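Local coordinates for protein 455aa long hypothetical phospho-sugar mutase (Sulfolobus tokodaii, PDB 2F7L) that interconverts the 6-phosphates and 1-phosphates of glucosamine and galactosamine with the help of magnesium, toward UDP-N-acetylglucosamine and UDP-N-acetylgalactosamine, at residues Q80-I94 and N104-I116. Sequence-based numbering, arbitrary orientation.
Sequences QYAVKTLGYDGGVVI and NGIKVVDKDGIEI
V83, on helix 76-86, and V109, on strand 103-109, meet tip to tip, V83 CG1 lying 3.4 Å from V109 CG2. V109 CG1 lies against the backbone of G91, 3.3 Å from G91 O, and near V93 CG2. One turn before V83, Q80 runs along the loop that follows the strand, with its CB 3.2 Å from G113 O. Its chain is extended beyond CG (chi2 171°), which carries the amide past G113 to E115; there NE2 donates a weak hydrogen bond to E115 OE1, 3.2 Å long, with amide and carboxylate planes turned 55° apart. With an alanine here, CB would still touch G113 O, but the E115 carboxylate would probably lose this donor, and the packing of the outer chain beside G113 O would go with it. Under the helix, strands 90-94 and 103-109 form an antiparallel hairpin within the mixed sheet of alpha/beta/alpha domain I of the phosphohexose mutases. G91 and V109 are a hydrogen-bonded pair, as are V93 and K107, where K107 N meets V93 O at 2.9 Å, nearly straight at 168°. On the face carrying V92 and I106, these two side chains lie alongside each other, V92 CG2 4.0 Å from I106 CG2, and helix 20-34 packs against I106. K107 points to the V109 face; its extended chain leads away from strand 90-94, and NZ forms salt bridges with D8, D243 and D245, the last two being probable magnesium ligands. Beyond the strand, the type I turn D110-G113 brings the CA of G113 to 4.0 Å from K84 CB.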
ATOM      1  N   GLN A  80      -2.611   1.935 -12.347  1.00 26.65           N
ATOM      2  CA  GLN A  80      -1.605   0.935 -12.629  1.00 27.60           C
ATOM      3  C   GLN A  80      -2.192  -0.204 -13.440  1.00 27.81           C
ATOM      4  O   GLN A  80      -1.590  -0.667 -14.416  1.00 27.42           O
ATOM      5  CB  GLN A  80      -1.033   0.391 -11.324  1.00 29.02           C
ATOM      6  CG  GLN A  80      -0.249   1.407 -10.546  1.00 30.90           C
ATOM      7  CD  GLN A  80       0.122   0.902  -9.183  1.00 32.52           C
ATOM      8  OE1 GLN A  80      -0.755   0.583  -8.366  1.00 35.47           O
ATOM      9  NE2 GLN A  80       1.422   0.817  -8.916  1.00 32.28           N
ATOM     10  N   TYR A  81      -3.366  -0.663 -13.020  1.00 27.92           N
ATOM     11  CA  TYR A  81      -4.032  -1.750 -13.713  1.00 27.72           C
ATOM     12  C   TYR A  81      -4.261  -1.353 -15.181  1.00 27.83           C
ATOM     13  O   TYR A  81      -4.161  -2.181 -16.103  1.00 26.77           O
ATOM     14  CB  TYR A  81      -5.366  -2.074 -13.034  1.00 27.33           C
ATOM     15  CG  TYR A  81      -6.000  -3.299 -13.636  1.00 27.39           C
ATOM     16  CD1 TYR A  81      -5.435  -4.563 -13.439  1.00 26.05           C
ATOM     17  CD2 TYR A  81      -7.115  -3.183 -14.486  1.00 27.52           C
ATOM     18  CE1 TYR A  81      -5.956  -5.670 -14.070  1.00 27.22           C
ATOM     19  CE2 TYR A  81      -7.647  -4.280 -15.117  1.00 26.57           C
ATOM     20  CZ  TYR A  81      -7.071  -5.523 -14.905  1.00 27.84           C
ATOM     21  OH  TYR A  81      -7.647  -6.633 -15.473  1.00 28.22           O
ATOM     22  N   ALA A  82      -4.567  -0.074 -15.385  1.00 27.64           N
ATOM     23  CA  ALA A  82      -4.777   0.454 -16.717  1.00 28.17           C
ATOM     24  C   ALA A  82      -3.484   0.335 -17.535  1.00 29.20           C
ATOM     25  O   ALA A  82      -3.488  -0.233 -18.634  1.00 30.43           O
ATOM     26  CB  ALA A  82      -5.225   1.891 -16.640  1.00 26.19           C
ATOM     27  N   VAL A  83      -2.372   0.842 -17.015  1.00 29.07           N
ATOM     28  CA  VAL A  83      -1.136   0.741 -17.776  1.00 30.40           C
ATOM     29  C   VAL A  83      -0.752  -0.724 -17.962  1.00 30.63           C
ATOM     30  O   VAL A  83      -0.215  -1.120 -19.004  1.00 31.54           O
ATOM     31  CB  VAL A  83       0.017   1.528 -17.104  1.00 30.03           C
ATOM     32  CG1 VAL A  83       0.021   1.263 -15.655  1.00 31.62           C
ATOM     33  CG2 VAL A  83       1.349   1.136 -17.710  1.00 29.17           C
ATOM     34  N   LYS A  84      -1.046  -1.534 -16.959  1.00 30.49           N
ATOM     35  CA  LYS A  84      -0.750  -2.956 -17.030  1.00 30.35           C
ATOM     36  C   LYS A  84      -1.498  -3.671 -18.170  1.00 30.75           C
ATOM     37  O   LYS A  84      -0.900  -4.384 -18.965  1.00 31.19           O
ATOM     38  CB  LYS A  84      -1.115  -3.631 -15.698  1.00 29.23           C
ATOM     39  CG  LYS A  84      -0.960  -5.138 -15.680  1.00 27.74           C
ATOM     40  CD  LYS A  84      -1.478  -5.730 -14.376  1.00 28.27           C
ATOM     41  CE  LYS A  84      -1.742  -7.227 -14.484  1.00 27.85           C
ATOM     42  NZ  LYS A  84      -0.510  -8.008 -14.805  1.00 28.42           N
ATOM     43  N   THR A  85      -2.801  -3.471 -18.273  1.00 30.75           N
ATOM     44  CA  THR A  85      -3.539  -4.205 -19.280  1.00 30.94           C
ATOM     45  C   THR A  85      -4.058  -3.420 -20.472  1.00 31.18           C
ATOM     46  O   THR A  85      -4.594  -4.014 -21.417  1.00 31.80           O
ATOM     47  CB  THR A  85      -4.754  -4.914 -18.648  1.00 31.35           C
ATOM     48  OG1 THR A  85      -5.826  -3.976 -18.508  1.00 32.22           O
ATOM     49  CG2 THR A  85      -4.409  -5.475 -17.249  1.00 31.37           C
ATOM     50  N   LEU A  86      -3.915  -2.099 -20.447  1.00 29.81           N
ATOM     51  CA  LEU A  86      -4.435  -1.303 -21.543  1.00 27.53           C
ATOM     52  C   LEU A  86      -3.428  -0.960 -22.626  1.00 26.89           C
ATOM     53  O   LEU A  86      -3.761  -0.274 -23.586  1.00 26.60           O
ATOM     54  CB  LEU A  86      -5.099  -0.047 -20.975  1.00 26.99           C
ATOM     55  CG  LEU A  86      -6.624   0.036 -21.141  1.00 25.98           C
ATOM     56  CD1 LEU A  86      -7.245  -1.312 -21.124  1.00 24.17           C
ATOM     57  CD2 LEU A  86      -7.209   0.896 -20.052  1.00 26.33           C
ATOM     58  N   GLY A  87      -2.201  -1.450 -22.472  1.00 27.07           N
ATOM     59  CA  GLY A  87      -1.156  -1.215 -23.463  1.00 25.70           C
ATOM     60  C   GLY A  87      -0.154  -0.091 -23.246  1.00 25.19           C
ATOM     61  O   GLY A  87       0.746   0.089 -24.042  1.00 24.84           O
ATOM     62  N   TYR A  88      -0.275   0.673 -22.172  1.00 25.43           N
ATOM     63  CA  TYR A  88       0.648   1.781 -21.960  1.00 25.01           C
ATOM     64  C   TYR A  88       2.103   1.406 -21.738  1.00 25.34           C
ATOM     65  O   TYR A  88       2.423   0.295 -21.341  1.00 25.60           O
ATOM     66  CB  TYR A  88       0.145   2.638 -20.810  1.00 23.51           C
ATOM     67  CG  TYR A  88      -1.127   3.362 -21.178  1.00 23.09           C
ATOM     68  CD1 TYR A  88      -1.096   4.507 -21.981  1.00 21.80           C
ATOM     69  CD2 TYR A  88      -2.368   2.886 -20.746  1.00 23.43           C
ATOM     70  CE1 TYR A  88      -2.257   5.156 -22.342  1.00 21.97           C
ATOM     71  CE2 TYR A  88      -3.542   3.527 -21.100  1.00 23.43           C
ATOM     72  CZ  TYR A  88      -3.479   4.661 -21.903  1.00 23.08           C
ATOM     73  OH  TYR A  88      -4.646   5.257 -22.295  1.00 23.69           O
ATOM     74  N   ASP A  89       2.987   2.354 -22.001  1.00 25.54           N
ATOM     75  CA  ASP A  89       4.410   2.138 -21.824  1.00 25.79           C
ATOM     76  C   ASP A  89       4.820   2.438 -20.382  1.00 25.94           C
ATOM     77  O   ASP A  89       5.970   2.210 -19.995  1.00 25.86           O
ATOM     78  CB  ASP A  89       5.172   3.035 -22.786  1.00 26.16           C
ATOM     79  CG  ASP A  89       5.158   2.499 -24.187  1.00 27.39           C
ATOM     80  OD1 ASP A  89       5.712   1.398 -24.376  1.00 28.83           O
ATOM     81  OD2 ASP A  89       4.603   3.159 -25.097  1.00 28.09           O
ATOM     82  N   GLY A  90       3.860   2.956 -19.615  1.00 25.24           N
ATOM     83  CA  GLY A  90       4.054   3.314 -18.222  1.00 24.45           C
ATOM     84  C   GLY A  90       3.085   4.438 -17.867  1.00 24.84           C
ATOM     85  O   GLY A  90       2.246   4.843 -18.677  1.00 24.88           O
ATOM     86  N   GLY A  91       3.186   4.956 -16.653  1.00 24.51           N
ATOM     87  CA  GLY A  91       2.315   6.041 -16.273  1.00 23.29           C
ATOM     88  C   GLY A  91       2.863   6.802 -15.089  1.00 23.50           C
ATOM     89  O   GLY A  91       3.822   6.375 -14.445  1.00 23.18           O
ATOM     90  N   VAL A  92       2.271   7.958 -14.822  1.00 23.25           N
ATOM     91  CA  VAL A  92       2.666   8.738 -13.679  1.00 23.16           C
ATOM     92  C   VAL A  92       1.393   9.201 -12.962  1.00 23.89           C
ATOM     93  O   VAL A  92       0.505   9.797 -13.560  1.00 23.93           O
ATOM     94  CB  VAL A  92       3.610   9.907 -14.088  1.00 22.15           C
ATOM     95  CG1 VAL A  92       3.571  10.094 -15.557  1.00 21.80           C
ATOM     96  CG2 VAL A  92       3.256  11.175 -13.347  1.00 19.67           C
ATOM     97  N   VAL A  93       1.306   8.852 -11.679  1.00 24.13           N
ATOM     98  CA  VAL A  93       0.182   9.192 -10.810  1.00 24.00           C
ATOM     99  C   VAL A  93       0.571  10.359  -9.856  1.00 25.80           C
ATOM    100  O   VAL A  93       1.643  10.339  -9.219  1.00 24.61           O
ATOM    101  CB  VAL A  93      -0.215   7.961  -9.936  1.00 22.46           C
ATOM    102  CG1 VAL A  93      -1.439   8.266  -9.162  1.00 22.39           C
ATOM    103  CG2 VAL A  93      -0.420   6.749 -10.777  1.00 19.85           C
ATOM    104  N   ILE A  94      -0.302  11.360  -9.757  1.00 27.59           N
ATOM    105  CA  ILE A  94      -0.082  12.515  -8.880  1.00 30.23           C
ATOM    106  C   ILE A  94      -0.704  12.145  -7.556  1.00 31.50           C
ATOM    107  O   ILE A  94      -1.923  12.214  -7.407  1.00 31.54           O
ATOM    108  CB  ILE A  94      -0.783  13.810  -9.417  1.00 30.75           C
ATOM    109  CG1 ILE A  94      -0.066  14.338 -10.662  1.00 31.20           C
ATOM    110  CG2 ILE A  94      -0.717  14.922  -8.381  1.00 31.38           C
ATOM    111  CD1 ILE A  94       0.199  13.302 -11.713  1.00 31.60           C
ATOM    112  N   ASN A 104       1.552  16.096  -1.609  1.00 29.98           N
ATOM    113  CA  ASN A 104       1.230  15.544  -2.911  1.00 29.49           C
ATOM    114  C   ASN A 104       2.558  15.091  -3.486  1.00 29.38           C
ATOM    115  O   ASN A 104       3.593  15.458  -2.960  1.00 30.58           O
ATOM    116  CB  ASN A 104       0.545  16.559  -3.804  1.00 28.29           C
ATOM    117  CG  ASN A 104      -0.467  15.903  -4.734  1.00 27.67           C
ATOM    118  OD1 ASN A 104      -1.414  16.540  -5.205  1.00 28.18           O
ATOM    119  ND2 ASN A 104      -0.267  14.627  -5.001  1.00 25.18           N
ATOM    120  N   GLY A 105       2.548  14.273  -4.525  1.00 28.72           N
ATOM    121  CA  GLY A 105       3.807  13.815  -5.072  1.00 27.84           C
ATOM    122  C   GLY A 105       3.726  13.150  -6.430  1.00 27.91           C
ATOM    123  O   GLY A 105       2.710  13.208  -7.123  1.00 28.76           O
ATOM    124  N   ILE A 106       4.805  12.503  -6.823  1.00 26.96           N
ATOM    125  CA  ILE A 106       4.817  11.862  -8.105  1.00 27.13           C
ATOM    126  C   ILE A 106       5.203  10.426  -7.974  1.00 27.85           C
ATOM    127  O   ILE A 106       6.241  10.122  -7.409  1.00 29.80           O
ATOM    128  CB  ILE A 106       5.835  12.513  -9.034  1.00 27.52           C
ATOM    129  CG1 ILE A 106       5.512  13.997  -9.220  1.00 27.86           C
ATOM    130  CG2 ILE A 106       5.853  11.788 -10.361  1.00 27.06           C
ATOM    131  CD1 ILE A 106       4.294  14.253 -10.060  1.00 28.23           C
ATOM    132  N   LYS A 107       4.356   9.536  -8.470  1.00 28.43           N
ATOM    133  CA  LYS A 107       4.656   8.108  -8.480  1.00 27.59           C
ATOM    134  C   LYS A 107       4.849   7.808  -9.970  1.00 27.72           C
ATOM    135  O   LYS A 107       4.213   8.430 -10.834  1.00 27.58           O
ATOM    136  CB  LYS A 107       3.481   7.284  -7.949  1.00 27.79           C
ATOM    137  CG  LYS A 107       3.598   6.869  -6.488  1.00 29.21           C
ATOM    138  CD  LYS A 107       2.434   5.979  -6.062  1.00 29.55           C
ATOM    139  CE  LYS A 107       2.427   5.731  -4.545  1.00 30.67           C
ATOM    140  NZ  LYS A 107       1.148   5.111  -3.994  1.00 31.21           N
ATOM    141  N   VAL A 108       5.754   6.903 -10.297  1.00 26.92           N
ATOM    142  CA  VAL A 108       5.903   6.574 -11.700  1.00 26.51           C
ATOM    143  C   VAL A 108       5.849   5.067 -11.845  1.00 26.17           C
ATOM    144  O   VAL A 108       6.633   4.345 -11.238  1.00 24.52           O
ATOM    145  CB  VAL A 108       7.208   7.206 -12.332  1.00 26.23           C
ATOM    146  CG1 VAL A 108       7.959   7.993 -11.286  1.00 24.82           C
ATOM    147  CG2 VAL A 108       8.056   6.162 -13.004  1.00 24.20           C
ATOM    148  N   VAL A 109       4.870   4.605 -12.618  1.00 26.78           N
ATOM    149  CA  VAL A 109       4.690   3.188 -12.850  1.00 28.58           C
ATOM    150  C   VAL A 109       5.228   2.746 -14.197  1.00 30.17           C
ATOM    151  O   VAL A 109       4.921   3.328 -15.230  1.00 30.45           O
ATOM    152  CB  VAL A 109       3.207   2.781 -12.712  1.00 28.00           C
ATOM    153  CG1 VAL A 109       2.342   4.003 -12.678  1.00 28.27           C
ATOM    154  CG2 VAL A 109       2.800   1.857 -13.841  1.00 27.07           C
ATOM    155  N   ASP A 110       6.045   1.702 -14.158  1.00 32.61           N
ATOM    156  CA  ASP A 110       6.657   1.140 -15.355  1.00 34.95           C
ATOM    157  C   ASP A 110       5.725   0.267 -16.196  1.00 34.97           C
ATOM    158  O   ASP A 110       4.563   0.047 -15.857  1.00 34.63           O
ATOM    159  CB  ASP A 110       7.901   0.332 -14.979  1.00 37.13           C
ATOM    160  CG  ASP A 110       8.717  -0.062 -16.187  1.00 38.71           C
ATOM    161  OD1 ASP A 110       9.333   0.816 -16.809  1.00 39.64           O
ATOM    162  OD2 ASP A 110       8.732  -1.260 -16.528  1.00 42.19           O
ATOM    163  N   LYS A 111       6.276  -0.213 -17.305  1.00 35.66           N
ATOM    164  CA  LYS A 111       5.593  -1.045 -18.305  1.00 36.18           C
ATOM    165  C   LYS A 111       4.752  -2.189 -17.755  1.00 36.25           C
ATOM    166  O   LYS A 111       3.720  -2.520 -18.318  1.00 36.06           O
ATOM    167  CB  LYS A 111       6.651  -1.594 -19.264  1.00 36.38           C
ATOM    168  CG  LYS A 111       6.145  -2.390 -20.431  1.00 38.60           C
ATOM    169  CD  LYS A 111       7.249  -2.612 -21.501  1.00 39.93           C
ATOM    170  CE  LYS A 111       8.261  -3.726 -21.157  1.00 39.83           C
ATOM    171  NZ  LYS A 111       9.202  -3.408 -20.056  1.00 39.64           N
ATOM    172  N   ASP A 112       5.198  -2.777 -16.648  1.00 37.39           N
ATOM    173  CA  ASP A 112       4.524  -3.911 -16.013  1.00 37.38           C
ATOM    174  C   ASP A 112       3.358  -3.597 -15.058  1.00 36.64           C
ATOM    175  O   ASP A 112       2.695  -4.508 -14.579  1.00 36.68           O
ATOM    176  CB  ASP A 112       5.577  -4.797 -15.305  1.00 39.04           C
ATOM    177  CG  ASP A 112       6.453  -4.022 -14.294  1.00 41.46           C
ATOM    178  OD1 ASP A 112       7.436  -4.620 -13.774  1.00 41.73           O
ATOM    179  OD2 ASP A 112       6.162  -2.830 -14.011  1.00 42.13           O
ATOM    180  N   GLY A 113       3.105  -2.320 -14.783  1.00 35.98           N
ATOM    181  CA  GLY A 113       2.006  -1.961 -13.905  1.00 34.87           C
ATOM    182  C   GLY A 113       2.445  -1.715 -12.478  1.00 34.44           C
ATOM    183  O   GLY A 113       1.664  -1.280 -11.636  1.00 34.82           O
ATOM    184  N   ILE A 114       3.707  -1.996 -12.204  1.00 33.38           N
ATOM    185  CA  ILE A 114       4.256  -1.792 -10.881  1.00 32.80           C
ATOM    186  C   ILE A 114       5.071  -0.496 -10.913  1.00 33.09           C
ATOM    187  O   ILE A 114       5.453  -0.031 -11.968  1.00 32.64           O
ATOM    188  CB  ILE A 114       5.179  -2.967 -10.521  1.00 32.02           C
ATOM    189  CG1 ILE A 114       4.508  -4.270 -10.947  1.00 31.48           C
ATOM    190  CG2 ILE A 114       5.481  -2.981  -9.022  1.00 30.92           C
ATOM    191  CD1 ILE A 114       5.344  -5.504 -10.714  1.00 30.77           C
ATOM    192  N   GLU A 115       5.318   0.106  -9.764  1.00 34.46           N
ATOM    193  CA  GLU A 115       6.139   1.311  -9.737  1.00 35.71           C
ATOM    194  C   GLU A 115       7.540   0.916 -10.218  1.00 35.82           C
ATOM    195  O   GLU A 115       7.960  -0.237 -10.087  1.00 35.49           O
ATOM    196  CB  GLU A 115       6.208   1.848  -8.320  1.00 36.71           C
ATOM    197  CG  GLU A 115       5.497   0.939  -7.351  1.00 39.45           C
ATOM    198  CD  GLU A 115       4.115   1.438  -6.975  1.00 41.27           C
ATOM    199  OE1 GLU A 115       3.332   0.631  -6.413  1.00 42.03           O
ATOM    200  OE2 GLU A 115       3.829   2.636  -7.222  1.00 41.22           O
ATOM    201  N   ILE A 116       8.265   1.873 -10.781  1.00 36.33           N
ATOM    202  CA  ILE A 116       9.601   1.596 -11.295  1.00 36.63           C
ATOM    203  C   ILE A 116      10.551   1.086 -10.222  1.00 37.16           C
ATOM    204  O   ILE A 116      10.457   1.485  -9.062  1.00 37.04           O
ATOM    205  CB  ILE A 116      10.219   2.860 -11.981  1.00 35.67           C
ATOM    206  CG1 ILE A 116      10.163   4.056 -11.022  1.00 34.62           C
ATOM    207  CG2 ILE A 116       9.466   3.172 -13.283  1.00 35.52           C
ATOM    208  CD1 ILE A 116      10.897   5.295 -11.491  1.00 32.26           C
TER